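Local coordinates for protein basic helix-loop-helix, putative, expressed (Oryza sativa subsp. japonica, PDB 5LW0) that binds ADP-ribose through its macrodomain, the part of a longer rice protein present here, and probably acts in ADP-ribosylation-linked repair of DNA interstrand crosslinks, at residues L38-I43 with E217-L222; I73-V78 with E224-I229. All coordinates share one frame; numbering follows the deposited sequence. Where two conformers were deposited one is given.

Starting from the N terminus, the chain lays down strand 37-40, runs through helix 52-69 into the neighbouring strand 74-79, and ends in helix 208-230, which packs on both strands. Contact 1 closes a loop of 173 residues between 38-43 and 217-222; contact 2 closes one of 145 residues between 73-78 and 224-229. Because the segments alternate along the chain, the two loops cross. Their centres lie about 8 Å apart, and the two sites meet directly: Leu38 O and Phe40 O probably accept hydrogen bonds from Val76 N and Val78 N. Together they tie the C-terminal helix to adjacent parallel strands of the macrodomain sheet, with contact 1 reaching the ADP-ribose pocket.

Contact 1: L38-I43 with E217-L222; sequences LAFPSI and EAYTSL. With AR6 ([(2R,3S,4R,5R)-5-(6-aminopurin-9-yl)-3,4-dihydroxy-oxolan-2-yl]methyl [hydroxy-[[(2R,3S,4R,5S)-3,4,5-trihydroxyoxolan-2-yl]methoxy]phosphoryl] hydrogen phosphate), chain C; PO4 (phosphate ion), chain D.
Leu38 meets Leu222 where strand 37-40 faces helix 208-230, running nearly antiparallel to it: its CD2 methyl lies 4.0 Å from Leu222 CG and also near Leu222 CD1. Phe40, also on the helix-facing side of the strand, offers two surfaces. Its CB packs against Leu222 CD2, while its ring leans obliquely on Tyr219, with Phe40 CE2 3.6 Å from Tyr219 CE1 and the ring planes at 72°. Phe223 adds an edge-to-face contact to the Phe40 ring. The CB of Pro41 points away from the helix and approaches O4' of the ADP-ribose.

The CB of Ser42 also leaves the backbone away from the helix; its OG bonds to Thr45 OG1 and to a water shared with Tyr219. That water sits in the plane of the Tyr219 ring at its edge, 2.6 Å from Tyr219 OH, and donates to Ile43 O. Tyr219 OH accepts a hydrogen bond from Ile43 N, 2.9 Å away, with a bent N-H...O angle of 146°. With chi1 at -82°, CG of Tyr219 stands anti to its carbonyl carbon, and the long ring carries OH across to the loop backbone. The Ile43 side chain lies alongside the phenol, pointing the other way, with CG1 4.0 Å from Tyr219 CZ. The direct bond and the water bridge thus pin the loop backbone to a buried helix side chain. Ser42 O lies 3.0 Å from C5' of the ligand, so this strand-end loop, bonded to the C-terminal helix through Tyr219, forms part of the ADP-ribose pocket of a macrodomain.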
loop_
_atom_site.group_PDB
_atom_site.type_symbol
_atom_site.label_atom_id
_atom_site.label_comp_id
_atom_site.label_asym_id
_atom_site.label_seq_id
_atom_site.Cartn_x
_atom_site.Cartn_y
_atom_site.Cartn_z
ATOM N N LEU A 38 6.523 6.670 0.181
ATOM C CA LEU A 38 5.374 5.833 -0.130
ATOM C C LEU A 38 4.562 5.600 1.133
ATOM O O LEU A 38 5.120 5.159 2.127
ATOM C CB LEU A 38 5.856 4.425 -0.615
ATOM C CG LEU A 38 4.753 3.379 -0.777
ATOM C CD1 LEU A 38 3.841 3.752 -1.922
ATOM C CD2 LEU A 38 5.379 2.010 -1.008
ATOM N N ALA A 39 3.298 5.919 1.091
ATOM C CA ALA A 39 2.356 5.498 2.152
ATOM C C ALA A 39 1.611 4.284 1.638
ATOM O O ALA A 39 1.077 4.291 0.497
ATOM C CB ALA A 39 1.400 6.602 2.494
ATOM N N PHE A 40 1.478 3.293 2.464
ATOM C CA PHE A 40 0.766 2.108 2.096
ATOM C C PHE A 40 -0.069 1.608 3.249
ATOM O O PHE A 40 0.335 1.702 4.429
ATOM C CB PHE A 40 1.723 0.980 1.596
ATOM C CG PHE A 40 2.668 0.501 2.607
ATOM C CD1 PHE A 40 3.801 1.210 2.877
ATOM C CD2 PHE A 40 2.477 -0.754 3.255
ATOM C CE1 PHE A 40 4.729 0.736 3.818
ATOM C CE2 PHE A 40 3.396 -1.250 4.169
ATOM C CZ PHE A 40 4.543 -0.512 4.439
ATOM N N PRO A 41 -1.214 0.974 2.938
ATOM C CA PRO A 41 -1.993 0.302 3.952
ATOM C C PRO A 41 -1.588 -1.165 4.082
ATOM O O PRO A 41 -0.847 -1.689 3.224
ATOM C CB PRO A 41 -3.386 0.370 3.359
ATOM C CG PRO A 41 -3.144 0.152 1.919
ATOM C CD PRO A 41 -1.792 0.800 1.613
ATOM N N SER A 42 -2.118 -1.840 5.099
ATOM C CA SER A 42 -1.840 -3.239 5.295
ATOM C C SER A 42 -2.630 -4.068 4.280
ATOM O O SER A 42 -3.839 -4.224 4.379
ATOM C CB SER A 42 -2.194 -3.636 6.679
ATOM O OG SER A 42 -2.015 -5.035 6.899
ATOM N N ILE A 43 -1.949 -4.574 3.308
ATOM C CA ILE A 43 -2.591 -5.370 2.268
ATOM C C ILE A 43 -3.127 -6.687 2.771
ATOM O O ILE A 43 -2.480 -7.353 3.575
ATOM C CB ILE A 43 -1.534 -5.697 1.156
ATOM C CG1 ILE A 43 -0.886 -4.416 0.596
ATOM C CG2 ILE A 43 -2.144 -6.538 0.041
ATOM C CD1 ILE A 43 -1.864 -3.386 0.039
ATOM N N GLU A 217 5.366 -11.437 -1.987
ATOM C CA GLU A 217 5.478 -10.983 -3.389
ATOM C C GLU A 217 4.746 -9.655 -3.646
ATOM O O GLU A 217 5.263 -8.828 -4.376
ATOM C CB GLU A 217 4.950 -12.078 -4.366
ATOM C CG GLU A 217 5.850 -13.277 -4.469
ATOM C CD GLU A 217 5.230 -14.423 -5.308
ATOM O OE1 GLU A 217 3.996 -14.587 -5.300
ATOM O OE2 GLU A 217 5.995 -15.207 -5.898
ATOM N N ALA A 218 3.564 -9.489 -3.071
ATOM C CA ALA A 218 2.784 -8.241 -3.221
ATOM C C ALA A 218 3.567 -7.073 -2.674
ATOM O O ALA A 218 3.713 -6.031 -3.334
ATOM C CB ALA A 218 1.435 -8.336 -2.507
ATOM N N TYR A 219 4.129 -7.231 -1.487
ATOM C CA TYR A 219 4.899 -6.101 -0.901
ATOM C C TYR A 219 6.173 -5.820 -1.686
ATOM O O TYR A 219 6.484 -4.625 -1.993
ATOM C CB TYR A 219 5.247 -6.337 0.550
ATOM C CG TYR A 219 4.129 -6.001 1.483
ATOM C CD1 TYR A 219 3.669 -4.688 1.608
ATOM C CD2 TYR A 219 3.456 -6.974 2.185
ATOM C CE1 TYR A 219 2.633 -4.367 2.455
ATOM C CE2 TYR A 219 2.382 -6.668 3.015
ATOM C CZ TYR A 219 1.968 -5.353 3.178
ATOM O OH TYR A 219 0.882 -4.996 3.914
ATOM N N THR A 220 6.863 -6.870 -2.102
ATOM C CA THR A 220 8.122 -6.633 -2.895
ATOM C C THR A 220 7.804 -5.978 -4.209
ATOM O O THR A 220 8.478 -5.017 -4.600
ATOM C CB THR A 220 8.887 -7.918 -3.043
ATOM O OG1 THR A 220 9.284 -8.312 -1.719
ATOM C CG2 THR A 220 10.168 -7.691 -3.896
ATOM N N SER A 221 6.677 -6.354 -4.827
ATOM C CA SER A 221 6.274 -5.797 -6.077
ATOM C C SER A 221 5.935 -4.286 -5.908
ATOM O O SER A 221 6.326 -3.423 -6.733
ATOM C CB SER A 221 5.050 -6.559 -6.642
ATOM O OG SER A 221 4.620 -5.950 -7.850
ATOM N N LEU A 222 5.173 -3.989 -4.876
ATOM C CA LEU A 222 4.841 -2.634 -4.481
ATOM C C LEU A 222 6.103 -1.781 -4.317
ATOM O O LEU A 222 6.214 -0.708 -4.918
ATOM C CB LEU A 222 4.057 -2.624 -3.215
ATOM C CG LEU A 222 3.826 -1.294 -2.533
ATOM C CD1 LEU A 222 3.119 -0.297 -3.459
ATOM C CD2 LEU A 222 3.108 -1.495 -1.229
HETATM N N1 AR6 C . -6.841 5.003 4.947
HETATM C C2 AR6 C . -5.937 4.158 5.486
HETATM N N3 AR6 C . -6.160 2.876 5.702
HETATM C C4 AR6 C . -7.368 2.318 5.377
HETATM C C5 AR6 C . -8.388 3.115 4.769
HETATM C C6 AR6 C . -8.072 4.536 4.548
HETATM N N6 AR6 C . -8.918 5.366 3.988
HETATM N N7 AR6 C . -9.498 2.266 4.543
HETATM C C8 AR6 C . -9.120 1.031 4.943
HETATM N N9 AR6 C . -7.830 1.047 5.441
HETATM P PA AR6 C . -8.847 -3.449 2.675
HETATM P PB AR6 C . -7.748 -5.999 1.598
HETATM C "C1'" AR6 C . -7.008 -0.063 5.872
HETATM O O1A AR6 C . -10.076 -4.254 3.149
HETATM O O1B AR6 C . -7.962 -6.749 2.889
HETATM C C1D AR6 C . -11.172 -3.743 -1.382
HETATM O O1D AR6 C . -12.394 -3.039 -1.322
HETATM C "C2'" AR6 C . -7.685 -1.204 6.621
HETATM O "O2'" AR6 C . -8.006 -0.867 8.006
HETATM O O2A AR6 C . -9.040 -2.162 1.966
HETATM O O2B AR6 C . -6.484 -6.204 0.815
HETATM C C2D AR6 C . -10.930 -4.224 -2.844
HETATM O O2D AR6 C . -12.116 -3.966 -3.700
HETATM C "C3'" AR6 C . -6.674 -2.308 6.432
HETATM O "O3'" AR6 C . -5.622 -2.259 7.433
HETATM O O3A AR6 C . -7.889 -4.394 1.758
HETATM C C3D AR6 C . -10.619 -5.690 -2.729
HETATM O O3D AR6 C . -11.798 -6.387 -3.225
HETATM C "C4'" AR6 C . -6.080 -2.021 5.039
HETATM O "O4'" AR6 C . -6.502 -0.726 4.678
HETATM C C4D AR6 C . -10.415 -5.948 -1.217
HETATM O O4D AR6 C . -11.101 -4.903 -0.487
HETATM C "C5'" AR6 C . -6.520 -2.994 3.975
HETATM O "O5'" AR6 C . -7.941 -3.231 4.025
HETATM C C5D AR6 C . -8.967 -5.892 -0.740
HETATM O O5D AR6 C . -8.988 -6.360 0.627
HETATM P P PO4 D . 12.312 -10.119 -0.557
HETATM O O1 PO4 D . 11.640 -9.653 0.803
HETATM O O2 PO4 D . 11.265 -10.082 -1.666
HETATM O O3 PO4 D . 12.968 -11.539 -0.352
HETATM O O4 PO4 D . 13.428 -9.136 -0.925
HETATM O O HOH W 1 -0.364 -6.785 5.322
#

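Contact 2: I73-V78 with E224-I229; sequences IRLVLV and ENFVAI
With chi1 at 168°, Phe226 directs its ring from helix 208-230 toward strand 74-79, CG lying anti to the backbone N, while Ile73 holds CG1 between its own backbone N and carbonyl carbon (chi1 57°). The backbone brings CB of Ile73 to the ring; the chi1 rotation then sets CG2 beside the same ring atom and sends the CG1-CD1 arm toward Val227. Ile73 and Phe226 lie alongside each other, pointing opposite ways, with Ile73 CB 3.8 Å from Phe226 CE2 and Ile73 CG2 at 3.9 Å from the same CE2 atom.

Leu75, two residues further on, reaches that ring corner as well. Its CB points neither toward nor away from the helix, but the CD2 branch bends in to 3.9 Å from Phe226 CE2 and also approaches Phe226 CD2. Between these two aliphatic residues, the carbonyl oxygen of Arg74 lies 4.0 Å from Phe226 CE2, a plain van der Waals approach. The corner of the ring is therefore packed by two branched side chains and the backbone joining them, all meeting it obliquely. The next helix residue, Val227, extends the contact: its CG2 lies 4.1 Å from Ile73 CD1, the two side chains set roughly perpendicular.

The interface is a buried, apolar join between the start of a strand and the last turns of the C-terminal helix. Phe226 also rests on Leu38 of strand 37-40, whereas Leu75 packs against Ile66 and Leu67 of helix 52-69, and its backbone is hydrogen-bonded to Arg103 and Phe105, around the start of the outermost strand 104-108.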
loop_
_atom_site.group_PDB
_atom_site.type_symbol
_atom_site.label_atom_id
_atom_site.label_comp_id
_atom_site.label_asym_id
_atom_site.label_seq_id
_atom_site.Cartn_x
_atom_site.Cartn_y
_atom_site.Cartn_z
ATOM N N ILE A 73 14.838 6.304 0.262
ATOM C CA ILE A 73 13.351 6.137 0.198
ATOM C C ILE A 73 12.840 6.081 1.595
ATOM O O ILE A 73 13.547 5.720 2.518
ATOM C CB ILE A 73 12.892 4.885 -0.571
ATOM C CG1 ILE A 73 13.506 3.590 0.023
ATOM C CG2 ILE A 73 13.189 5.034 -2.044
ATOM C CD1 ILE A 73 12.825 2.302 -0.455
ATOM N N ARG A 74 11.569 6.435 1.744
ATOM C CA ARG A 74 10.918 6.364 3.023
ATOM C C ARG A 74 9.584 5.659 2.844
ATOM O O ARG A 74 8.877 5.897 1.872
ATOM C CB ARG A 74 10.710 7.789 3.586
ATOM C CG ARG A 74 10.145 7.829 4.969
ATOM C CD ARG A 74 10.168 9.293 5.519
ATOM N NE ARG A 74 9.285 10.179 4.757
ATOM C CZ ARG A 74 8.911 11.382 5.161
ATOM N NH1 ARG A 74 9.306 11.803 6.385
ATOM N NH2 ARG A 74 8.052 12.105 4.409
ATOM N N LEU A 75 9.266 4.773 3.790
ATOM C CA LEU A 75 8.071 3.933 3.715
ATOM C C LEU A 75 7.215 4.172 4.940
ATOM O O LEU A 75 7.704 4.134 6.040
ATOM C CB LEU A 75 8.482 2.457 3.673
ATOM C CG LEU A 75 9.445 2.092 2.526
ATOM C CD1 LEU A 75 9.934 0.639 2.678
ATOM C CD2 LEU A 75 8.777 2.256 1.212
ATOM N N VAL A 76 5.933 4.381 4.738
ATOM C CA VAL A 76 5.031 4.730 5.853
ATOM C C VAL A 76 3.772 3.804 5.775
ATOM O O VAL A 76 3.051 3.835 4.810
ATOM C CB VAL A 76 4.570 6.200 5.822
ATOM C CG1 VAL A 76 3.688 6.487 7.018
ATOM C CG2 VAL A 76 5.733 7.134 5.785
ATOM N N LEU A 77 3.601 2.949 6.794
ATOM C CA LEU A 77 2.432 2.112 6.923
ATOM C C LEU A 77 1.314 2.924 7.583
ATOM O O LEU A 77 1.502 3.423 8.711
ATOM C CB LEU A 77 2.746 0.835 7.705
ATOM C CG LEU A 77 1.521 -0.062 8.054
ATOM C CD1 LEU A 77 0.881 -0.677 6.799
ATOM C CD2 LEU A 77 1.953 -1.111 9.016
ATOM N N VAL A 78 0.177 3.010 6.932
ATOM C CA VAL A 78 -0.917 3.796 7.438
ATOM C C VAL A 78 -2.137 2.930 7.734
ATOM O O VAL A 78 -2.424 1.969 7.023
ATOM C CB VAL A 78 -1.304 4.937 6.486
ATOM C CG1 VAL A 78 -0.122 5.877 6.300
ATOM C CG2 VAL A 78 -1.814 4.401 5.156
ATOM N N GLU A 224 9.174 -2.339 -5.212
ATOM C CA GLU A 224 9.974 -2.241 -6.464
ATOM C C GLU A 224 9.353 -1.256 -7.464
ATOM O O GLU A 224 10.076 -0.460 -8.115
ATOM C CB GLU A 224 10.179 -3.606 -7.110
ATOM C CG GLU A 224 11.166 -4.483 -6.398
ATOM C CD GLU A 224 12.619 -4.119 -6.706
ATOM O OE1 GLU A 224 12.892 -3.502 -7.757
ATOM O OE2 GLU A 224 13.453 -4.529 -5.916
ATOM N N ASN A 225 8.038 -1.270 -7.597
ATOM C CA ASN A 225 7.361 -0.243 -8.412
ATOM C C ASN A 225 7.591 1.141 -7.883
ATOM O O ASN A 225 7.755 2.061 -8.638
ATOM C CB ASN A 225 5.872 -0.573 -8.519
ATOM C CG ASN A 225 5.560 -1.367 -9.757
ATOM O OD1 ASN A 225 5.926 -0.955 -10.875
ATOM N ND2 ASN A 225 4.692 -2.369 -9.615
ATOM N N PHE A 226 7.586 1.296 -6.571
ATOM C CA PHE A 226 7.798 2.601 -5.978
ATOM C C PHE A 226 9.230 3.087 -6.265
ATOM O O PHE A 226 9.429 4.163 -6.694
ATOM C CB PHE A 226 7.513 2.518 -4.481
ATOM C CG PHE A 226 7.971 3.715 -3.696
ATOM C CD1 PHE A 226 7.550 4.983 -3.980
ATOM C CD2 PHE A 226 8.888 3.523 -2.694
ATOM C CE1 PHE A 226 8.028 6.075 -3.186
ATOM C CE2 PHE A 226 9.289 4.566 -1.885
ATOM C CZ PHE A 226 8.940 5.831 -2.201
ATOM N N VAL A 227 10.182 2.232 -6.055
ATOM C CA VAL A 227 11.584 2.598 -6.356
ATOM C C VAL A 227 11.764 2.944 -7.803
ATOM O O VAL A 227 12.468 3.900 -8.118
ATOM C CB VAL A 227 12.551 1.544 -5.915
ATOM C CG1 VAL A 227 13.921 1.858 -6.378
ATOM C CG2 VAL A 227 12.523 1.452 -4.409
ATOM N N ALA A 228 11.075 2.247 -8.704
ATOM C CA ALA A 228 11.183 2.553 -10.148
ATOM C C ALA A 228 10.583 3.930 -10.504
ATOM O O ALA A 228 11.060 4.586 -11.454
ATOM C CB ALA A 228 10.557 1.489 -10.960
ATOM N N ILE A 229 9.668 4.425 -9.687
ATOM C CA ILE A 229 9.108 5.791 -9.863
ATOM C C ILE A 229 10.153 6.824 -9.368
ATOM O O ILE A 229 10.390 7.835 -10.033
ATOM C CB ILE A 229 7.753 5.959 -9.110
ATOM C CG1 ILE A 229 6.693 5.157 -9.759
ATOM C CG2 ILE A 229 7.292 7.447 -9.078
ATOM C CD1 ILE A 229 5.506 4.909 -8.846
#